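Local coordinates for protein 2-(acetamidomethylene)succinate hydrolase (Mesorhizobium loti, PDB 3KXP) that catalyses the final step of vitamin B6 degradation, hydrolysing (E)-2-(acetamidomethylene)succinate to succinic semialdehyde, acetate, ammonia and carbon dioxide, at residues Pro205-Pro208 / Ala209-Arg213; Gln221-Gly225 / Gly226-Leu230; Lys306-Thr309 / Asn310-Ala314. All coordinates share one frame; numbering follows the deposited sequence.

Interaction 1. Residues Pro205-Pro208 / Ala209-Arg213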
ATOM      1  N   PRO A 205      25.923  -7.643   9.933  1.00 25.69           N
ATOM      2  CA  PRO A 205      26.463  -6.367  10.418  1.00 26.60           C
ATOM      3  C   PRO A 205      25.486  -5.226  10.680  1.00 27.08           C
ATOM      4  O   PRO A 205      25.738  -4.389  11.547  1.00 29.65           O
ATOM      5  CB  PRO A 205      27.514  -6.012   9.360  1.00 26.04           C
ATOM      6  CG  PRO A 205      26.932  -6.594   8.108  1.00 27.30           C
ATOM      7  CD  PRO A 205      26.453  -7.951   8.591  1.00 26.58           C
ATOM      8  N   ASN A 206      24.372  -5.187   9.956  1.00 27.33           N
ATOM      9  CA  ASN A 206      23.401  -4.107  10.149  1.00 26.93           C
ATOM     10  C   ASN A 206      22.296  -4.413  11.155  1.00 26.84           C
ATOM     11  O   ASN A 206      21.530  -3.521  11.522  1.00 27.59           O
ATOM     12  CB  ASN A 206      22.774  -3.716   8.812  1.00 24.97           C
ATOM     13  CG  ASN A 206      23.810  -3.314   7.792  1.00 26.33           C
ATOM     14  OD1 ASN A 206      24.675  -2.489   8.076  1.00 27.77           O
ATOM     15  ND2 ASN A 206      23.733  -3.893   6.593  1.00 25.79           N
ATOM     16  N   ILE A 207      22.212  -5.661  11.609  1.00 25.78           N
ATOM     17  CA  ILE A 207      21.182  -6.030  12.569  1.00 26.05           C
ATOM     18  C   ILE A 207      21.576  -5.579  13.976  1.00 26.59           C
ATOM     19  O   ILE A 207      22.676  -5.861  14.439  1.00 29.37           O
ATOM     20  CB  ILE A 207      20.937  -7.560  12.561  1.00 27.00           C
ATOM     21  CG1 ILE A 207      20.577  -8.015  11.143  1.00 27.42           C
ATOM     22  CG2 ILE A 207      19.822  -7.922  13.540  1.00 25.51           C
ATOM     23  CD1 ILE A 207      19.950  -9.405  11.057  1.00 28.39           C
ATOM     24  N   PRO A 208      20.677  -4.863  14.666  1.00 27.39           N
ATOM     25  CA  PRO A 208      20.862  -4.339  16.027  1.00 29.16           C
ATOM     26  C   PRO A 208      21.198  -5.409  17.072  1.00 29.52           C
ATOM     27  O   PRO A 208      20.643  -6.509  17.038  1.00 29.60           O
ATOM     28  CB  PRO A 208      19.517  -3.675  16.325  1.00 29.60           C
ATOM     29  CG  PRO A 208      19.025  -3.275  14.974  1.00 29.19           C
ATOM     30  CD  PRO A 208      19.351  -4.485  14.148  1.00 28.98           C
ATOM     31  N   ALA A 209      22.089  -5.074  18.007  1.00 30.73           N
ATOM     32  CA  ALA A 209      22.504  -5.998  19.072  1.00 30.91           C
ATOM     33  C   ALA A 209      21.327  -6.750  19.699  1.00 31.03           C
ATOM     34  O   ALA A 209      21.393  -7.962  19.907  1.00 30.78           O
ATOM     35  CB  ALA A 209      23.271  -5.240  20.154  1.00 29.25           C
ATOM     36  N   ASP A 210      20.251  -6.032  20.002  1.00 32.13           N
ATOM     37  CA  ASP A 210      19.072  -6.655  20.593  1.00 33.35           C
ATOM     38  C   ASP A 210      18.529  -7.797  19.734  1.00 31.75           C
ATOM     39  O   ASP A 210      18.151  -8.852  20.251  1.00 30.51           O
ATOM     40  CB  ASP A 210      17.968  -5.614  20.803  1.00 40.88           C
ATOM     41  CG  ASP A 210      18.282  -4.659  21.936  1.00 47.57           C
ATOM     42  OD1 ASP A 210      18.429  -5.129  23.086  1.00 49.37           O
ATOM     43  OD2 ASP A 210      18.384  -3.437  21.678  1.00 53.24           O
ATOM     44  N   ALA A 211      18.479  -7.576  18.424  1.00 28.08           N
ATOM     45  CA  ALA A 211      17.983  -8.585  17.503  1.00 26.60           C
ATOM     46  C   ALA A 211      18.987  -9.726  17.408  1.00 24.57           C
ATOM     47  O   ALA A 211      18.607 -10.888  17.276  1.00 22.62           O
ATOM     48  CB  ALA A 211      17.735  -7.964  16.116  1.00 27.52           C
ATOM     49  N   ILE A 212      20.273  -9.394  17.469  1.00 23.80           N
ATOM     50  CA  ILE A 212      21.296 -10.425  17.412  1.00 25.78           C
ATOM     51  C   ILE A 212      21.106 -11.342  18.622  1.00 27.63           C
ATOM     52  O   ILE A 212      21.074 -12.569  18.484  1.00 28.88           O
ATOM     53  CB  ILE A 212      22.728  -9.820  17.428  1.00 25.81           C
ATOM     54  CG1 ILE A 212      23.017  -9.124  16.095  1.00 22.76           C
ATOM     55  CG2 ILE A 212      23.769 -10.921  17.677  1.00 23.92           C
ATOM     56  CD1 ILE A 212      23.086 -10.060  14.912  1.00 21.18           C
ATOM     57  N   ARG A 213      20.961 -10.742  19.798  1.00 28.28           N
ATOM     58  CA  ARG A 213      20.765 -11.503  21.028  1.00 30.07           C
ATOM     59  C   ARG A 213      19.517 -12.392  20.950  1.00 29.60           C
ATOM     60  O   ARG A 213      19.543 -13.539  21.402  1.00 29.00           O
ATOM     61  CB  ARG A 213      20.685 -10.547  22.227  1.00 31.81           C
ATOM     62  CG  ARG A 213      20.096 -11.125  23.504  1.00 35.44           C
ATOM     63  CD  ARG A 213      20.890 -12.293  24.101  1.00 41.77           C
ATOM     64  NE  ARG A 213      22.227 -11.951  24.588  1.00 45.10           N
ATOM     65  CZ  ARG A 213      22.855 -12.607  25.570  1.00 47.13           C
ATOM     66  NH1 ARG A 213      22.260 -13.628  26.177  1.00 45.19           N
ATOM     67  NH2 ARG A 213      24.091 -12.268  25.926  1.00 46.17           N
TER
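Pro208 O meets the backbone N-H groups of Ala211 and Ile212 where helix 209-218 begins, and the two bonds are of unequal quality. The stronger comes from Ile212 N, which approaches Pro208 O in the carbonyl plane at 2.9 Å, with an N-H...O angle of 157°: the first i to i+4 bond of the helix. Ala211 N lies at 2.8 Å from the same Pro208 O, but its N-H is bent to 121° and the bond is weak.

Around this polar core lies a small apolar contact. The methyl CG2 of Ile207 presses on Ala211 CB at 3.3 Å, tighter than carbons usually sit. It reaches that methyl because CG2 lies opposite the backbone N, while CG1, with chi1 at -56°, is turned to the N side. Ile212 sends its terminal CD1 back toward the loop, where it meets both CB and CG2 of Ile207, at 4.0 Å from Ile207 CB, so the two isoleucine side chains cross obliquely. The ring of Pro208 adds a looser touch, its CD at 4.3 Å from Ala211 CB.

One shell further out, Ile212 packs on Glu197 and Leu200 of helix 193-203, so that its side chain lies between that helix and Ile207. Arg213, the next residue along, forms salt bridges with Glu197 and Glu217. In the loop itself, the amide of Asn206 is hydrogen-bonded to Asp293, the residue preceding the inferred active-site His294, whose side chain is about 8 Å from that of Ile207.

Pro208 occupies the N-cap position, and its carbonyl serves as the helix's first acceptor, while Ile207 and Ile212 put hydrocarbon beside it; the first turn is thus met by one shared carbonyl acceptor and by apolar packing from the loop.

Interaction 2. Residues Gln221-Gly225 / Gly226-Leu230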
ATOM      1  N   GLN A 221      20.778 -24.301  20.409  1.00 38.29           N
ATOM      2  CA  GLN A 221      20.575 -25.022  21.659  1.00 39.38           C
ATOM      3  C   GLN A 221      21.801 -25.762  22.160  1.00 36.36           C
ATOM      4  O   GLN A 221      22.642 -26.207  21.381  1.00 34.56           O
ATOM      5  CB  GLN A 221      19.386 -25.990  21.535  1.00 44.18           C
ATOM      6  CG  GLN A 221      19.421 -26.944  20.334  1.00 51.79           C
ATOM      7  CD  GLN A 221      20.207 -28.230  20.572  1.00 54.58           C
ATOM      8  OE1 GLN A 221      19.976 -28.952  21.550  1.00 54.99           O
ATOM      9  NE2 GLN A 221      21.130 -28.532  19.660  1.00 55.89           N
ATOM     10  N   PRO A 222      21.912 -25.900  23.488  1.00 35.50           N
ATOM     11  CA  PRO A 222      23.035 -26.584  24.128  1.00 34.43           C
ATOM     12  C   PRO A 222      23.129 -28.045  23.723  1.00 34.58           C
ATOM     13  O   PRO A 222      22.190 -28.820  23.889  1.00 36.62           O
ATOM     14  CB  PRO A 222      22.745 -26.398  25.612  1.00 34.27           C
ATOM     15  CG  PRO A 222      21.253 -26.400  25.651  1.00 36.29           C
ATOM     16  CD  PRO A 222      20.904 -25.507  24.489  1.00 34.72           C
ATOM     17  N   VAL A 223      24.278 -28.406  23.174  1.00 33.77           N
ATOM     18  CA  VAL A 223      24.521 -29.758  22.740  1.00 33.19           C
ATOM     19  C   VAL A 223      25.814 -30.208  23.422  1.00 34.60           C
ATOM     20  O   VAL A 223      26.382 -29.488  24.250  1.00 31.98           O
ATOM     21  CB  VAL A 223      24.649 -29.803  21.189  1.00 33.73           C
ATOM     22  CG1 VAL A 223      26.110 -29.725  20.764  1.00 32.50           C
ATOM     23  CG2 VAL A 223      23.961 -31.036  20.644  1.00 32.42           C
ATOM     24  N   ASP A 224      26.279 -31.399  23.083  1.00 35.94           N
ATOM     25  CA  ASP A 224      27.502 -31.918  23.672  1.00 39.20           C
ATOM     26  C   ASP A 224      28.703 -31.027  23.325  1.00 38.49           C
ATOM     27  O   ASP A 224      29.099 -30.940  22.167  1.00 39.52           O
ATOM     28  CB  ASP A 224      27.719 -33.343  23.155  1.00 44.45           C
ATOM     29  CG  ASP A 224      28.573 -34.179  24.076  1.00 48.58           C
ATOM     30  OD1 ASP A 224      28.463 -35.422  23.991  1.00 51.13           O
ATOM     31  OD2 ASP A 224      29.356 -33.605  24.869  1.00 51.18           O
ATOM     32  N   GLY A 225      29.267 -30.349  24.323  1.00 38.35           N
ATOM     33  CA  GLY A 225      30.423 -29.498  24.083  1.00 37.86           C
ATOM     34  C   GLY A 225      30.174 -28.020  23.807  1.00 39.37           C
ATOM     35  O   GLY A 225      31.119 -27.225  23.752  1.00 38.93           O
ATOM     36  N   GLY A 226      28.910 -27.642  23.627  1.00 39.07           N
ATOM     37  CA  GLY A 226      28.593 -26.248  23.358  1.00 38.31           C
ATOM     38  C   GLY A 226      27.223 -26.044  22.734  1.00 36.85           C
ATOM     39  O   GLY A 226      26.300 -26.811  23.000  1.00 36.80           O
ATOM     40  N   LEU A 227      27.085 -25.013  21.904  1.00 34.39           N
ATOM     41  CA  LEU A 227      25.808 -24.717  21.254  1.00 33.10           C
ATOM     42  C   LEU A 227      25.837 -25.017  19.763  1.00 31.11           C
ATOM     43  O   LEU A 227      26.881 -24.914  19.114  1.00 30.53           O
ATOM     44  CB  LEU A 227      25.430 -23.242  21.432  1.00 33.90           C
ATOM     45  CG  LEU A 227      25.175 -22.643  22.817  1.00 35.21           C
ATOM     46  CD1 LEU A 227      24.010 -23.356  23.479  1.00 35.74           C
ATOM     47  CD2 LEU A 227      26.428 -22.749  23.662  1.00 37.67           C
ATOM     48  N   ARG A 228      24.682 -25.393  19.227  1.00 29.46           N
ATOM     49  CA  ARG A 228      24.548 -25.673  17.804  1.00 29.07           C
ATOM     50  C   ARG A 228      23.201 -25.152  17.315  1.00 27.98           C
ATOM     51  O   ARG A 228      22.274 -24.969  18.103  1.00 27.36           O
ATOM     52  CB  ARG A 228      24.654 -27.176  17.528  1.00 30.92           C
ATOM     53  CG  ARG A 228      25.956 -27.596  16.843  1.00 34.50           C
ATOM     54  CD  ARG A 228      25.951 -29.082  16.478  1.00 38.38           C
ATOM     55  NE  ARG A 228      26.895 -29.381  15.398  1.00 42.25           N
ATOM     56  CZ  ARG A 228      28.216 -29.419  15.537  1.00 41.54           C
ATOM     57  NH1 ARG A 228      28.768 -29.190  16.718  1.00 44.82           N
ATOM     58  NH2 ARG A 228      28.988 -29.660  14.488  1.00 42.83           N
ATOM     59  N   PRO A 229      23.083 -24.892  16.004  1.00 28.17           N
ATOM     60  CA  PRO A 229      21.842 -24.392  15.397  1.00 28.80           C
ATOM     61  C   PRO A 229      20.701 -25.406  15.526  1.00 26.78           C
ATOM     62  O   PRO A 229      20.922 -26.608  15.438  1.00 25.46           O
ATOM     63  CB  PRO A 229      22.221 -24.205  13.925  1.00 29.54           C
ATOM     64  CG  PRO A 229      23.707 -24.038  13.952  1.00 28.54           C
ATOM     65  CD  PRO A 229      24.157 -24.995  15.000  1.00 25.53           C
ATOM     66  N   LEU A 230      19.484 -24.925  15.734  1.00 27.29           N
ATOM     67  CA  LEU A 230      18.334 -25.818  15.808  1.00 27.57           C
ATOM     68  C   LEU A 230      18.003 -26.267  14.380  1.00 27.31           C
ATOM     69  O   LEU A 230      17.624 -27.413  14.146  1.00 28.14           O
ATOM     70  CB  LEU A 230      17.130 -25.095  16.419  1.00 26.48           C
ATOM     71  CG  LEU A 230      17.138 -25.027  17.946  1.00 27.60           C
ATOM     72  CD1 LEU A 230      15.983 -24.176  18.452  1.00 25.83           C
ATOM     73  CD2 LEU A 230      17.045 -26.450  18.496  1.00 27.37           C
TER
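Gln221 and Arg228 pair through their backbones in a two-stranded antiparallel beta hairpin, strands 220-223 and 226-229, which projects at the protein surface. A type II turn from Val223 to Gly226 joins the strands.

The backbone bonds form two reciprocal pairs. At the open end Gln221 N donates to Arg228 O at 2.8 Å, and Arg228 N returns a bond to Gln221 O from a position tilted 32° off the carbonyl plane. Beside the turn, Val223 N reaches Gly226 O at 2.6 Å and nearly straight, 170° at the hydrogen. Its counterpart from Gly226 N to Val223 O is longer, 3.2 Å, with the donor above the carbonyl plane. Between them Pro222, which lacks an N-H, faces Leu227 in a non-hydrogen-bonded pair.

Bent CA-H...O contacts supplement the ladder there, from Leu227 CA to Gln221 O and from Pro222 CA to Gly226 O.

Glycine suits both turn positions, since a CB on either Gly225 or Gly226 would collide with the carbonyl oxygen of the residue before it. Outside the hairpin, Val223 and Arg228 rest on Leu189, and Leu227 shares a backbone hydrogen bond with Phe190.

Apolar contact is modest. With its CG turned to the backbone N side (chi1 -63°), Leu227 sets CD1 over the N-CA side of the proline ring, 3.3 Å from Pro222 N and 3.9 Å from Pro222 CD.

Interaction 3. Residues Lys306-Thr309 / Asn310-Ala314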
ATOM      1  N   LYS A 306       4.810   0.784  11.117  1.00 26.02           N
ATOM      2  CA  LYS A 306       3.936   1.787  10.511  1.00 26.89           C
ATOM      3  C   LYS A 306       3.441   1.366   9.118  1.00 25.36           C
ATOM      4  O   LYS A 306       2.307   1.645   8.734  1.00 24.47           O
ATOM      5  CB  LYS A 306       4.666   3.126  10.414  1.00 28.56           C
ATOM      6  CG  LYS A 306       4.012   4.254  11.190  1.00 35.96           C
ATOM      7  CD  LYS A 306       2.566   4.481  10.754  1.00 40.60           C
ATOM      8  CE  LYS A 306       1.937   5.666  11.475  1.00 43.57           C
ATOM      9  NZ  LYS A 306       0.528   5.909  11.041  1.00 44.62           N
ATOM     10  N   ALA A 307       4.304   0.698   8.364  1.00 24.88           N
ATOM     11  CA  ALA A 307       3.953   0.246   7.030  1.00 21.94           C
ATOM     12  C   ALA A 307       2.885  -0.827   7.121  1.00 22.99           C
ATOM     13  O   ALA A 307       1.992  -0.892   6.281  1.00 23.72           O
ATOM     14  CB  ALA A 307       5.175  -0.298   6.330  1.00 20.95           C
ATOM     15  N   ILE A 308       2.976  -1.675   8.140  1.00 22.89           N
ATOM     16  CA  ILE A 308       1.991  -2.737   8.315  1.00 24.12           C
ATOM     17  C   ILE A 308       0.646  -2.169   8.780  1.00 24.29           C
ATOM     18  O   ILE A 308      -0.410  -2.567   8.285  1.00 26.13           O
ATOM     19  CB  ILE A 308       2.476  -3.790   9.328  1.00 24.22           C
ATOM     20  CG1 ILE A 308       3.673  -4.544   8.746  1.00 25.66           C
ATOM     21  CG2 ILE A 308       1.347  -4.752   9.656  1.00 24.61           C
ATOM     22  CD1 ILE A 308       4.320  -5.513   9.706  1.00 27.27           C
ATOM     23  N   THR A 309       0.685  -1.230   9.716  1.00 24.37           N
ATOM     24  CA  THR A 309      -0.549  -0.636  10.212  1.00 26.23           C
ATOM     25  C   THR A 309      -1.193   0.230   9.134  1.00 26.06           C
ATOM     26  O   THR A 309      -2.409   0.324   9.074  1.00 29.35           O
ATOM     27  CB  THR A 309      -0.315   0.197  11.499  1.00 24.55           C
ATOM     28  OG1 THR A 309       0.666   1.212  11.255  1.00 25.43           O
ATOM     29  CG2 THR A 309       0.176  -0.703  12.633  1.00 23.95           C
ATOM     30  N   ASN A 310      -0.397   0.852   8.271  1.00 26.12           N
ATOM     31  CA  ASN A 310      -0.987   1.664   7.203  1.00 27.87           C
ATOM     32  C   ASN A 310      -1.727   0.735   6.244  1.00 28.68           C
ATOM     33  O   ASN A 310      -2.804   1.060   5.742  1.00 30.29           O
ATOM     34  CB  ASN A 310       0.082   2.429   6.417  1.00 25.49           C
ATOM     35  CG  ASN A 310       0.604   3.648   7.159  1.00 28.38           C
ATOM     36  OD1 ASN A 310      -0.116   4.270   7.946  1.00 26.47           O
ATOM     37  ND2 ASN A 310       1.858   4.010   6.890  1.00 23.58           N
ATOM     38  N   PHE A 311      -1.136  -0.435   6.020  1.00 29.05           N
ATOM     39  CA  PHE A 311      -1.677  -1.443   5.115  1.00 28.59           C
ATOM     40  C   PHE A 311      -3.003  -2.040   5.564  1.00 29.19           C
ATOM     41  O   PHE A 311      -4.025  -1.855   4.910  1.00 29.96           O
ATOM     42  CB  PHE A 311      -0.663  -2.576   4.942  1.00 26.80           C
ATOM     43  CG  PHE A 311      -1.028  -3.566   3.870  1.00 24.16           C
ATOM     44  CD1 PHE A 311      -0.875  -4.931   4.090  1.00 22.60           C
ATOM     45  CD2 PHE A 311      -1.485  -3.133   2.628  1.00 22.54           C
ATOM     46  CE1 PHE A 311      -1.170  -5.853   3.088  1.00 24.49           C
ATOM     47  CE2 PHE A 311      -1.783  -4.040   1.618  1.00 22.46           C
ATOM     48  CZ  PHE A 311      -1.625  -5.406   1.843  1.00 24.01           C
ATOM     49  N   ILE A 312      -2.980  -2.753   6.687  1.00 29.30           N
ATOM     50  CA  ILE A 312      -4.176  -3.413   7.200  1.00 31.62           C
ATOM     51  C   ILE A 312      -5.278  -2.513   7.783  1.00 31.37           C
ATOM     52  O   ILE A 312      -6.442  -2.915   7.818  1.00 32.05           O
ATOM     53  CB  ILE A 312      -3.787  -4.482   8.252  1.00 31.39           C
ATOM     54  CG1 ILE A 312      -3.006  -3.827   9.390  1.00 32.45           C
ATOM     55  CG2 ILE A 312      -2.932  -5.571   7.596  1.00 31.49           C
ATOM     56  CD1 ILE A 312      -2.565  -4.778  10.467  1.00 32.39           C
ATOM     57  N   ASP A 313      -4.926  -1.306   8.222  1.00 30.87           N
ATOM     58  CA  ASP A 313      -5.917  -0.403   8.804  1.00 31.55           C
ATOM     59  C   ASP A 313      -6.613   0.534   7.819  1.00 32.03           C
ATOM     60  O   ASP A 313      -7.605   1.170   8.171  1.00 31.84           O
ATOM     61  CB  ASP A 313      -5.294   0.446   9.918  1.00 31.28           C
ATOM     62  CG  ASP A 313      -4.896  -0.374  11.130  1.00 33.39           C
ATOM     63  OD1 ASP A 313      -5.445  -1.485  11.303  1.00 33.18           O
ATOM     64  OD2 ASP A 313      -4.044   0.104  11.915  1.00 33.09           O
ATOM     65  N   ALA A 314      -6.096   0.625   6.598  1.00 31.93           N
ATOM     66  CA  ALA A 314      -6.676   1.508   5.579  1.00 32.52           C
ATOM     67  C   ALA A 314      -8.196   1.361   5.439  1.00 32.32           C
ATOM     68  O   ALA A 314      -8.719   0.256   5.261  1.00 32.57           O
ATOM     69  CB  ALA A 314      -5.997   1.254   4.231  1.00 30.39           C
TER
HETATM   70  O   HOH W   1      -0.582   3.499  10.283  1.00 33.41           O
HETATM   71  O   HOH W   2      -0.271   7.193   8.307  1.00 38.52           O
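Asn310 and Thr309 bury the most surface in this helical turn, and Lys306, one turn before Asn310, joins them through water. One water accepts a hydrogen bond from Lys306 NZ (2.8 Å), donates one to Asn310 OD1 and also bonds Thr309 OG1 at 2.8 Å. Thr309 places OG1 between its backbone N and carbonyl carbon (chi1 57°), where it meets this water. A second water bridges Lys306 NZ and Asn310 OD1, so the amide oxygen accepts hydrogen bonds from two waters while the ammonium stands 3.6 Å from Asn310 OD1. The other end of the amide, Asn310 ND2, is hydrogen-bonded to Asp283 of the second subunit. Shortened to an alanine, the residue is likely to leave that aspartate without its amide donor and both waters without the OD1 acceptor.

Beneath the side chains, Asn310 N bonds Lys306 O at 2.9 Å, and Asp313 N bonds Thr309 O; Asp313 itself is salt-bridged to Arg94. On another side of the helix Ile308 and Ile312 lie alongside each other, with Ile308 CG2 4.0 Å from Ile312 CD1.

The i to i+4 backbone bonds are those of an alpha helix, here the C-terminal helix of an alpha/beta hydrolase, which packs Phe311 on strand 159-165 and meets the partner subunit of the homodimer.

From the N terminus the three contacts come in series, without nesting or crossing, and each is closed within a few residues. Interaction 1 ends the loop after helix 193-203 and starts helix 209-218. That helix leads into strand 220-223, the first arm of interaction 2, whose turn reverses the chain; the centres of these two contacts are 21 Å apart. The chain then runs through strands 258-263 and 286-289 of the main sheet before interaction 3, inside the last helix, 301-313. Interactions 2 and 3 lie on opposite sides of the chain's centre, 39 Å between centres: an outlying hairpin and a helix at the dimer contact. None of the three touches another.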